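Local coordinates for protein omega-class glutathione S-transferase (Bombyx mori, PDB 3WD6) that binds glutathione and, as a member of the omega class, probably acts as a glutathione transferase and a glutathione-dependent dehydroascorbate reductase, at residues 132-137 with 192-198; 179-183 with 215-221; 33-37 with 223-227. All coordinates share one frame; numbering follows the deposited sequence.

Contact 1 of 3, residues 132-137 with 192-198; sequences LFIKIL and FAHDERV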
loop_
_atom_site.group_PDB
_atom_site.type_symbol
_atom_site.label_atom_id
_atom_site.label_comp_id
_atom_site.label_asym_id
_atom_site.label_seq_id
_atom_site.Cartn_x
_atom_site.Cartn_y
_atom_site.Cartn_z
ATOM N N LEU A 132 8.520 -11.580 -0.967
ATOM C CA LEU A 132 9.841 -11.373 -1.540
ATOM C C LEU A 132 10.403 -10.007 -1.173
ATOM O O LEU A 132 11.589 -9.898 -0.837
ATOM C CB LEU A 132 9.811 -11.511 -3.062
ATOM C CG LEU A 132 11.200 -11.342 -3.678
ATOM C CD1 LEU A 132 12.135 -12.442 -3.172
ATOM C CD2 LEU A 132 11.140 -11.344 -5.194
ATOM N N PHE A 133 9.558 -8.974 -1.256
ATOM C CA PHE A 133 9.993 -7.595 -1.003
ATOM C C PHE A 133 10.500 -7.428 0.430
ATOM O O PHE A 133 11.599 -6.935 0.649
ATOM C CB PHE A 133 8.878 -6.586 -1.354
ATOM C CG PHE A 133 8.859 -5.332 -0.483
ATOM C CD1 PHE A 133 7.958 -5.211 0.577
ATOM C CD2 PHE A 133 9.708 -4.263 -0.736
ATOM C CE1 PHE A 133 7.919 -4.100 1.348
ATOM C CE2 PHE A 133 9.645 -3.142 0.081
ATOM C CZ PHE A 133 8.731 -3.098 1.122
ATOM N N ILE A 134 9.712 -7.871 1.401
ATOM C CA ILE A 134 10.121 -7.785 2.798
ATOM C C ILE A 134 11.350 -8.662 3.131
ATOM O O ILE A 134 12.146 -8.308 4.008
ATOM C CB ILE A 134 8.943 -8.093 3.750
ATOM C CG1 ILE A 134 9.359 -7.874 5.208
ATOM C CG2 ILE A 134 8.439 -9.521 3.541
ATOM C CD1 ILE A 134 9.734 -6.439 5.549
ATOM N N LYS A 135 11.516 -9.785 2.433
ATOM C CA LYS A 135 12.709 -10.613 2.626
ATOM C C LYS A 135 13.937 -9.929 2.058
ATOM O O LYS A 135 14.977 -9.859 2.711
ATOM C CB LYS A 135 12.554 -11.986 1.977
ATOM C CG LYS A 135 12.047 -13.079 2.907
ATOM C CD LYS A 135 11.779 -14.378 2.124
ATOM C CE LYS A 135 11.000 -15.376 2.966
ATOM N NZ LYS A 135 9.856 -14.702 3.664
ATOM N N ILE A 136 13.830 -9.434 0.831
ATOM C CA ILE A 136 14.968 -8.775 0.199
ATOM C C ILE A 136 15.376 -7.558 1.010
ATOM O O ILE A 136 16.559 -7.240 1.151
ATOM C CB ILE A 136 14.624 -8.332 -1.218
ATOM C CG1 ILE A 136 14.511 -9.567 -2.120
ATOM C CG2 ILE A 136 15.661 -7.342 -1.733
ATOM C CD1 ILE A 136 14.390 -9.250 -3.600
ATOM N N LEU A 137 14.371 -6.895 1.558
ATOM C CA LEU A 137 14.571 -5.695 2.344
ATOM C C LEU A 137 15.249 -5.946 3.699
ATOM O O LEU A 137 16.139 -5.189 4.073
ATOM C CB LEU A 137 13.228 -4.981 2.549
ATOM C CG LEU A 137 13.289 -3.533 3.023
ATOM C CD1 LEU A 137 14.000 -2.670 1.998
ATOM C CD2 LEU A 137 11.886 -3.006 3.304
ATOM N N PHE A 192 13.195 -1.871 -6.900
ATOM C CA PHE A 192 13.998 -3.086 -6.870
ATOM C C PHE A 192 14.356 -3.505 -8.286
ATOM O O PHE A 192 14.938 -4.570 -8.489
ATOM C CB PHE A 192 13.247 -4.215 -6.172
ATOM C CG PHE A 192 13.118 -4.025 -4.691
ATOM C CD1 PHE A 192 14.111 -4.488 -3.824
ATOM C CD2 PHE A 192 12.015 -3.378 -4.157
ATOM C CE1 PHE A 192 13.997 -4.309 -2.440
ATOM C CE2 PHE A 192 11.894 -3.194 -2.769
ATOM C CZ PHE A 192 12.891 -3.663 -1.911
ATOM N N ALA A 193 14.017 -2.664 -9.260
ATOM C CA ALA A 193 14.184 -3.033 -10.658
ATOM C C ALA A 193 15.639 -3.185 -11.122
ATOM O O ALA A 193 15.870 -3.474 -12.292
ATOM C CB ALA A 193 13.409 -2.073 -11.571
ATOM N N HIS A 194 16.622 -3.009 -10.238
ATOM C CA HIS A 194 18.006 -3.365 -10.618
ATOM C C HIS A 194 18.643 -4.380 -9.678
ATOM O O HIS A 194 19.873 -4.505 -9.615
ATOM C CB HIS A 194 18.923 -2.148 -10.772
ATOM C CG HIS A 194 20.037 -2.350 -11.761
ATOM N ND1 HIS A 194 19.897 -3.109 -12.910
ATOM C CD2 HIS A 194 21.304 -1.864 -11.786
ATOM C CE1 HIS A 194 21.029 -3.087 -13.593
ATOM N NE2 HIS A 194 21.898 -2.337 -12.933
ATOM N N ASP A 195 17.796 -5.064 -8.918
ATOM C CA ASP A 195 18.156 -6.328 -8.303
ATOM C C ASP A 195 17.689 -7.365 -9.325
ATOM O O ASP A 195 16.619 -7.217 -9.922
ATOM C CB ASP A 195 17.455 -6.475 -6.954
ATOM C CG ASP A 195 17.573 -7.872 -6.372
ATOM O OD1 ASP A 195 17.638 -8.852 -7.144
ATOM O OD2 ASP A 195 17.576 -7.990 -5.125
ATOM N N GLU A 196 18.503 -8.386 -9.562
ATOM C CA GLU A 196 18.294 -9.286 -10.695
ATOM C C GLU A 196 17.114 -10.242 -10.449
ATOM O O GLU A 196 16.474 -10.747 -11.386
ATOM C CB GLU A 196 19.599 -10.042 -11.010
ATOM C CG GLU A 196 20.075 -11.062 -9.934
ATOM C CD GLU A 196 20.741 -10.431 -8.685
ATOM O OE1 GLU A 196 21.028 -9.204 -8.677
ATOM O OE2 GLU A 196 20.982 -11.185 -7.704
ATOM N N ARG A 197 16.823 -10.455 -9.171
ATOM C CA ARG A 197 15.780 -11.371 -8.731
ATOM C C ARG A 197 14.385 -10.746 -8.825
ATOM O O ARG A 197 13.384 -11.415 -8.556
ATOM C CB ARG A 197 16.052 -11.778 -7.282
ATOM C CG ARG A 197 17.489 -12.237 -7.021
ATOM C CD ARG A 197 17.778 -12.407 -5.523
ATOM N NE ARG A 197 17.889 -11.125 -4.831
ATOM C CZ ARG A 197 18.147 -10.999 -3.532
ATOM N NH1 ARG A 197 18.322 -12.079 -2.785
ATOM N NH2 ARG A 197 18.235 -9.794 -2.977
ATOM N N VAL A 198 14.328 -9.471 -9.209
ATOM C CA VAL A 198 13.073 -8.728 -9.256
ATOM C C VAL A 198 12.775 -8.181 -10.653
ATOM O O VAL A 198 11.623 -8.142 -11.067
ATOM C CB VAL A 198 13.095 -7.542 -8.269
ATOM C CG1 VAL A 198 11.744 -6.819 -8.266
ATOM C CG2 VAL A 198 13.479 -8.012 -6.871
#
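The rings of Phe133 and Phe192 meet at their rims, nearly perpendicular and without stacking. Their planes stand at 86° and their centroids are 5.5 Å apart. CE2 of Phe192 comes in at the edge of the Phe133 ring, near its plane. CD1 of Leu137 sits at the edge of the Phe192 ring. The other flat group is the guanidinium of Arg197. Ile136 CG1 lies over one of its faces, toward the rim, and the carboxylate of Asp195 meets its edge. The contact belongs to the all-helical C-terminal domain of the glutathione transferase fold. It packs helix 127-138 against the loop that follows helix 177-189.

Ile136 carries most of the helix side of the contact. Its CG1 is anti to the carbonyl carbon (chi1 -71°), and the chain then runs on extended. This sends CG2 toward Phe192 and CD1 toward Val198. CG2 reaches Phe192 CE1 at 3.5 Å. CD1 reaches Val198 CG2 at 3.6 Å and also lies 3.8 Å from Asp195 OD2. Leu132 adds a looser touch on the backbone O of Arg197.

No hydrogen bond joins the two segments. Asp195 and Arg197 pair within the loop. Ser140 adds a weak bond to the Arg197 guanidinium, and Val143 packs on Ile136 and Arg197. The side chain of Phe133 is about 7 Å from the bound glutathione and about 4 Å from a potassium ion.

Asp195 and Arg197 form a side-on salt bridge, with NE and NH2 of the guanidinium facing the two oxygens in its plane. The NH2 to OD2 distance is 2.9 Å. Asp195 OD1 also closes an Asx turn, accepting from Arg197 N at 2.7 Å.

Contact 2 of 3, residues 179-183 with 215-221; sequences DYMIW and MLKDSAV
Tyr180 and Asp218 make the polar link between helix 177-189 and the turn joining helices 206-216 and 219-222, within the helical domain. Tyr180 OH donates to Asp218 OD2 at 2.5 Å. The oxygen is met from above the carboxylate plane, and the ring and carboxylate planes are 51° apart. Asp218 is the N-cap of helix 219-222, and the same OD2 accepts from Ala220 N at 3.1 Å. The two donors reach OD2 from opposite faces of the carboxylate.

The CH-pi interaction is between Trp183 and Val221. CG2 of Val221 stands over one face of the indole, 4.0 Å from the centroid of the five-membered ring and 11° off its normal. Val221 CG1 is 3.6 Å from Trp183 CE2.

The remaining packing is apolar. Met215 is bent at chi2 and chi3, which folds CE back to Trp183 CB at 3.8 Å. Its CB lies against CZ3 of the six-membered ring. Leu216 CD2 meets the indole at its edge, 3.7 Å from CZ2. Ala220 CB packs beside the phenol end of Tyr180, 3.8 Å from CZ. An alanine in place of Trp183 would remove the surface against which Val221 and Met215 pack, and would probably leave Glu187 OE2 without its indole N-H partner.

Two polar ends are satisfied outside the contact. Trp183 NE1 donates to Glu187, and the Asp179 carboxylate accepts from backbone N-H groups of Leu170, Asp171 and Gly176 and from Tyr211.

Because Asp218 OD2 serves both the tyrosine and the helix start, one carboxylate oxygen ties the cap to the neighbouring helix. The paired hydroxyl and the helix N-terminus are likely to stabilise its negative charge.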
loop_
_atom_site.group_PDB
_atom_site.type_symbol
_atom_site.label_atom_id
_atom_site.label_comp_id
_atom_site.label_asym_id
_atom_site.label_seq_id
_atom_site.Cartn_x
_atom_site.Cartn_y
_atom_site.Cartn_z
ATOM N N ASP A 179 -6.899 -3.449 -7.985
ATOM C CA ASP A 179 -5.774 -2.625 -8.392
ATOM C C ASP A 179 -5.146 -1.918 -7.199
ATOM O O ASP A 179 -3.948 -2.053 -6.952
ATOM C CB ASP A 179 -6.201 -1.597 -9.430
ATOM C CG ASP A 179 -6.871 -2.230 -10.636
ATOM O OD1 ASP A 179 -6.145 -2.780 -11.513
ATOM O OD2 ASP A 179 -8.131 -2.154 -10.708
ATOM N N TYR A 180 -5.947 -1.165 -6.456
ATOM C CA TYR A 180 -5.397 -0.351 -5.377
ATOM C C TYR A 180 -4.771 -1.187 -4.277
ATOM O O TYR A 180 -3.779 -0.762 -3.668
ATOM C CB TYR A 180 -6.456 0.570 -4.773
ATOM C CG TYR A 180 -6.806 1.748 -5.661
ATOM C CD1 TYR A 180 -5.802 2.482 -6.313
ATOM C CD2 TYR A 180 -8.138 2.112 -5.876
ATOM C CE1 TYR A 180 -6.118 3.561 -7.141
ATOM C CE2 TYR A 180 -8.465 3.183 -6.704
ATOM C CZ TYR A 180 -7.449 3.911 -7.333
ATOM O OH TYR A 180 -7.769 4.989 -8.130
ATOM N N MET A 181 -5.342 -2.364 -4.007
ATOM C CA MET A 181 -4.911 -3.140 -2.834
ATOM C C MET A 181 -3.592 -3.889 -3.094
ATOM O O MET A 181 -2.904 -4.306 -2.150
ATOM C CB MET A 181 -6.010 -4.092 -2.335
ATOM C CG MET A 181 -7.248 -3.388 -1.787
ATOM S SD MET A 181 -6.885 -2.234 -0.441
ATOM C CE MET A 181 -6.793 -0.669 -1.328
ATOM N N ILE A 182 -3.226 -4.033 -4.366
ATOM C CA ILE A 182 -1.940 -4.633 -4.676
ATOM C C ILE A 182 -0.934 -3.561 -5.100
ATOM O O ILE A 182 0.286 -3.788 -5.084
ATOM C CB ILE A 182 -2.054 -5.755 -5.754
ATOM C CG1 ILE A 182 -2.302 -5.182 -7.152
ATOM C CG2 ILE A 182 -3.162 -6.748 -5.380
ATOM C CD1 ILE A 182 -2.606 -6.270 -8.218
ATOM N N TRP A 183 -1.440 -2.383 -5.465
ATOM C CA TRP A 183 -0.580 -1.347 -6.032
ATOM C C TRP A 183 0.724 -1.049 -5.245
ATOM O O TRP A 183 1.785 -0.860 -5.842
ATOM C CB TRP A 183 -1.351 -0.031 -6.259
ATOM C CG TRP A 183 -0.370 1.044 -6.584
ATOM C CD1 TRP A 183 0.017 2.089 -5.785
ATOM C CD2 TRP A 183 0.426 1.121 -7.764
ATOM N NE1 TRP A 183 0.989 2.839 -6.421
ATOM C CE2 TRP A 183 1.264 2.257 -7.633
ATOM C CE3 TRP A 183 0.502 0.353 -8.930
ATOM C CZ2 TRP A 183 2.172 2.638 -8.629
ATOM C CZ3 TRP A 183 1.405 0.733 -9.922
ATOM C CH2 TRP A 183 2.233 1.867 -9.759
ATOM N N MET A 215 -1.027 2.849 -14.055
ATOM C CA MET A 215 -1.382 3.081 -12.657
ATOM C C MET A 215 -0.740 4.370 -12.099
ATOM O O MET A 215 -1.387 5.161 -11.383
ATOM C CB MET A 215 -1.064 1.853 -11.804
ATOM C CG MET A 215 -2.140 0.734 -11.894
ATOM S SD MET A 215 -3.729 1.106 -11.076
ATOM C CE MET A 215 -3.204 1.033 -9.342
ATOM N N LEU A 216 0.521 4.586 -12.460
ATOM C CA LEU A 216 1.279 5.770 -12.066
ATOM C C LEU A 216 0.544 7.047 -12.429
ATOM O O LEU A 216 0.740 8.082 -11.800
ATOM C CB LEU A 216 2.639 5.776 -12.759
ATOM C CG LEU A 216 3.602 4.726 -12.209
ATOM C CD1 LEU A 216 4.849 4.624 -13.083
ATOM C CD2 LEU A 216 3.967 5.046 -10.752
ATOM N N LYS A 217 -0.309 6.974 -13.445
ATOM C CA LYS A 217 -1.021 8.167 -13.898
ATOM C C LYS A 217 -2.390 8.330 -13.238
ATOM O O LYS A 217 -3.054 9.346 -13.440
ATOM C CB LYS A 217 -1.171 8.170 -15.425
ATOM C CG LYS A 217 0.078 8.565 -16.182
ATOM C CD LYS A 217 -0.149 8.265 -17.666
ATOM C CE LYS A 217 1.165 8.024 -18.422
ATOM N NZ LYS A 217 1.716 9.323 -18.841
ATOM N N ASP A 218 -2.828 7.332 -12.477
ATOM C CA ASP A 218 -4.088 7.484 -11.745
ATOM C C ASP A 218 -3.910 8.487 -10.595
ATOM O O ASP A 218 -2.947 8.382 -9.803
ATOM C CB ASP A 218 -4.591 6.142 -11.198
ATOM C CG ASP A 218 -5.920 6.286 -10.483
ATOM O OD1 ASP A 218 -6.963 6.445 -11.173
ATOM O OD2 ASP A 218 -5.917 6.297 -9.230
ATOM N N SER A 219 -4.809 9.463 -10.478
ATOM C CA SER A 219 -4.564 10.548 -9.503
ATOM C C SER A 219 -4.511 10.090 -8.046
ATOM O O SER A 219 -3.912 10.783 -7.211
ATOM C CB SER A 219 -5.551 11.702 -9.658
ATOM O OG SER A 219 -6.886 11.254 -9.546
ATOM N N ALA A 220 -5.140 8.954 -7.732
ATOM C CA ALA A 220 -5.068 8.424 -6.362
ATOM C C ALA A 220 -3.646 7.954 -6.090
ATOM O O ALA A 220 -3.141 8.088 -4.961
ATOM C CB ALA A 220 -6.051 7.272 -6.140
ATOM N N VAL A 221 -3.017 7.390 -7.125
ATOM C CA VAL A 221 -1.638 6.955 -7.028
ATOM C C VAL A 221 -0.660 8.133 -7.077
ATOM O O VAL A 221 0.201 8.273 -6.194
ATOM C CB VAL A 221 -1.277 5.945 -8.143
ATOM C CG1 VAL A 221 0.200 5.639 -8.108
ATOM C CG2 VAL A 221 -2.106 4.647 -7.986
#

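Contact 3 of 3, residues 33-37 with 223-227; sequences YNMRY and QYLIP. With EDO (1,2-ethanediol), chain H.
Arg36 CG lies anti to the backbone N (chi1 -175°) and the chain then bends at chi2 (80°), which lays the guanidinium on the Tyr224 ring. Tyr224 CG is likewise anti to its own N, and the ring and the arginine chain run alongside each other, pointing opposite ways. The planes are 17° apart. Arg36 CZ is 3.9 Å from the ring centroid, a cation-pi stack, with NH1 over the face toward the rim.

The same guanidinium is held by the backbone. NH2 donates to Tyr224 O at 2.9 Å, from above the carbonyl plane. NH1 adds a weak bond to that oxygen, and NH2 a weak one to Leu225 O at 3.4 Å. Ile226 CG1 packs against NH1, while its CD1 touches Tyr37 CD1 at 3.8 Å.

The phenol end of Tyr224 is gripped too. Asn34 ND2 donates to Tyr224 OH at 3.1 Å, nearly in the amide plane and nearly straight. ND2 also bonds to Asn59. A water bridges the pair, 2.7 Å from Asn34 OD1 and 2.6 Å from Tyr224 OH.

Helix 39-51 packs on the Tyr224 ring through Gln42 and Ile45, and Phe12 meets the ring edge to face. The segment 33-37 leads from strand 31-34 of the thioredoxin-like domain to Cys38, which binds glutathione. The loop 223-227 belongs to the helical part. The contact is thus an interdomain seam beside the glutathione site, as the two-domain glutathione transferase fold places it.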
loop_
_atom_site.group_PDB
_atom_site.type_symbol
_atom_site.label_atom_id
_atom_site.label_comp_id
_atom_site.label_asym_id
_atom_site.label_seq_id
_atom_site.Cartn_x
_atom_site.Cartn_y
_atom_site.Cartn_z
ATOM N N TYR A 33 -4.145 6.801 10.972
ATOM C CA TYR A 33 -2.832 6.559 11.584
ATOM C C TYR A 33 -1.984 5.807 10.564
ATOM O O TYR A 33 -2.316 4.680 10.159
ATOM C CB TYR A 33 -2.943 5.809 12.934
ATOM C CG TYR A 33 -3.689 6.654 13.938
ATOM C CD1 TYR A 33 -3.038 7.659 14.639
ATOM C CD2 TYR A 33 -5.065 6.499 14.133
ATOM C CE1 TYR A 33 -3.716 8.468 15.531
ATOM C CE2 TYR A 33 -5.756 7.312 15.032
ATOM C CZ TYR A 33 -5.072 8.293 15.722
ATOM O OH TYR A 33 -5.733 9.114 16.605
ATOM N N ASN A 34 -0.894 6.444 10.146
ATOM C CA ASN A 34 -0.157 6.030 8.956
ATOM C C ASN A 34 1.338 5.972 9.234
ATOM O O ASN A 34 1.793 6.493 10.267
ATOM C CB ASN A 34 -0.421 7.099 7.881
ATOM C CG ASN A 34 0.184 6.765 6.531
ATOM O OD1 ASN A 34 0.013 5.657 5.999
ATOM N ND2 ASN A 34 0.887 7.742 5.951
ATOM N N MET A 35 2.101 5.336 8.340
ATOM C CA MET A 35 3.492 5.748 8.171
ATOM C C MET A 35 3.844 5.756 6.691
ATOM O O MET A 35 3.483 4.837 5.950
ATOM C CB MET A 35 4.477 4.987 9.052
ATOM C CG MET A 35 5.137 3.826 8.417
ATOM S SD MET A 35 6.730 4.182 7.596
ATOM C CE MET A 35 7.246 2.456 7.415
ATOM N N ARG A 36 4.526 6.829 6.285
ATOM C CA ARG A 36 4.606 7.256 4.889
ATOM C C ARG A 36 5.070 6.136 3.952
ATOM O O ARG A 36 4.647 6.070 2.787
ATOM C CB ARG A 36 5.502 8.504 4.764
ATOM C CG ARG A 36 5.582 9.124 3.357
ATOM C CD ARG A 36 4.360 9.981 3.051
ATOM N NE ARG A 36 4.396 10.558 1.702
ATOM C CZ ARG A 36 4.267 9.858 0.569
ATOM N NH1 ARG A 36 4.122 8.527 0.597
ATOM N NH2 ARG A 36 4.282 10.497 -0.599
ATOM N N TYR A 37 5.909 5.246 4.473
ATOM C CA TYR A 37 6.554 4.222 3.664
ATOM C C TYR A 37 5.881 2.876 3.884
ATOM O O TYR A 37 6.304 1.862 3.322
ATOM C CB TYR A 37 8.062 4.179 4.008
ATOM C CG TYR A 37 8.693 5.547 3.833
ATOM C CD1 TYR A 37 9.248 5.937 2.618
ATOM C CD2 TYR A 37 8.670 6.470 4.861
ATOM C CE1 TYR A 37 9.792 7.215 2.451
ATOM C CE2 TYR A 37 9.206 7.731 4.709
ATOM C CZ TYR A 37 9.755 8.109 3.505
ATOM O OH TYR A 37 10.289 9.386 3.387
ATOM N N GLN A 223 -0.608 11.363 -6.554
ATOM C CA GLN A 223 -0.483 12.422 -5.564
ATOM C C GLN A 223 0.237 11.909 -4.314
ATOM O O GLN A 223 0.695 12.706 -3.492
ATOM C CB GLN A 223 -1.873 12.936 -5.191
ATOM C CG GLN A 223 -2.690 11.870 -4.505
ATOM C CD GLN A 223 -4.084 12.339 -4.140
ATOM O OE1 GLN A 223 -4.302 12.865 -3.037
ATOM N NE2 GLN A 223 -5.050 12.139 -5.061
ATOM N N TYR A 224 0.336 10.585 -4.174
ATOM C CA TYR A 224 0.984 9.975 -3.011
ATOM C C TYR A 224 2.323 9.297 -3.363
ATOM O O TYR A 224 2.979 8.734 -2.491
ATOM C CB TYR A 224 0.036 8.951 -2.338
ATOM C CG TYR A 224 0.450 8.478 -0.950
ATOM C CD1 TYR A 224 0.580 9.381 0.104
ATOM C CD2 TYR A 224 0.675 7.120 -0.681
ATOM C CE1 TYR A 224 0.946 8.956 1.405
ATOM C CE2 TYR A 224 1.038 6.674 0.628
ATOM C CZ TYR A 224 1.172 7.614 1.658
ATOM O OH TYR A 224 1.537 7.230 2.938
ATOM N N LEU A 225 2.712 9.318 -4.637
ATOM C CA LEU A 225 3.970 8.677 -5.056
ATOM C C LEU A 225 5.171 9.102 -4.199
ATOM O O LEU A 225 5.306 10.277 -3.821
ATOM C CB LEU A 225 4.294 9.013 -6.508
ATOM C CG LEU A 225 3.544 8.184 -7.545
ATOM C CD1 LEU A 225 3.970 8.643 -8.965
ATOM C CD2 LEU A 225 3.798 6.674 -7.324
ATOM N N ILE A 226 6.040 8.143 -3.901
ATOM C CA ILE A 226 7.319 8.454 -3.297
ATOM C C ILE A 226 8.372 8.562 -4.416
ATOM O O ILE A 226 8.591 7.585 -5.155
ATOM C CB ILE A 226 7.704 7.357 -2.306
ATOM C CG1 ILE A 226 6.603 7.240 -1.242
ATOM C CG2 ILE A 226 9.091 7.621 -1.679
ATOM C CD1 ILE A 226 6.804 6.094 -0.247
ATOM N N PRO A 227 9.020 9.745 -4.562
ATOM C CA PRO A 227 10.075 9.832 -5.589
ATOM C C PRO A 227 11.078 8.678 -5.414
ATOM O O PRO A 227 11.512 8.404 -4.275
ATOM C CB PRO A 227 10.745 11.181 -5.299
ATOM C CG PRO A 227 9.690 11.992 -4.608
ATOM C CD PRO A 227 8.916 10.987 -3.769
HETATM C C1 EDO H . -8.633 13.154 -1.564
HETATM O O1 EDO H . -9.409 12.269 -0.720
HETATM C C2 EDO H . -7.411 13.700 -0.809
HETATM O O2 EDO H . -6.290 13.898 -1.691
HETATM O O HOH W 1 1.362 4.765 3.775
#

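All three contacts are largely buried, but contact 1 lies farther from the centre of the chain, about 17 Å, than contacts 2 and 3 at about 9 Å each. Contacts 1 and 2 work inside the helical domain and involve helix 177-189 or the loop after it. Contact 3 joins that domain to the thioredoxin-like one. Contact 1 has no hydrogen bond between its segments, and its Asp195-Arg197 salt bridge lies within the loop. Contact 2 adds one short hydrogen bond to an aromatic core, and contact 3 uses cation-pi stacking, hydrogen bonds and a water. Contacts 2 and 3 touch through Leu216 CD2 and Leu225 CD2, 3.8 Å apart; contact 1 touches neither.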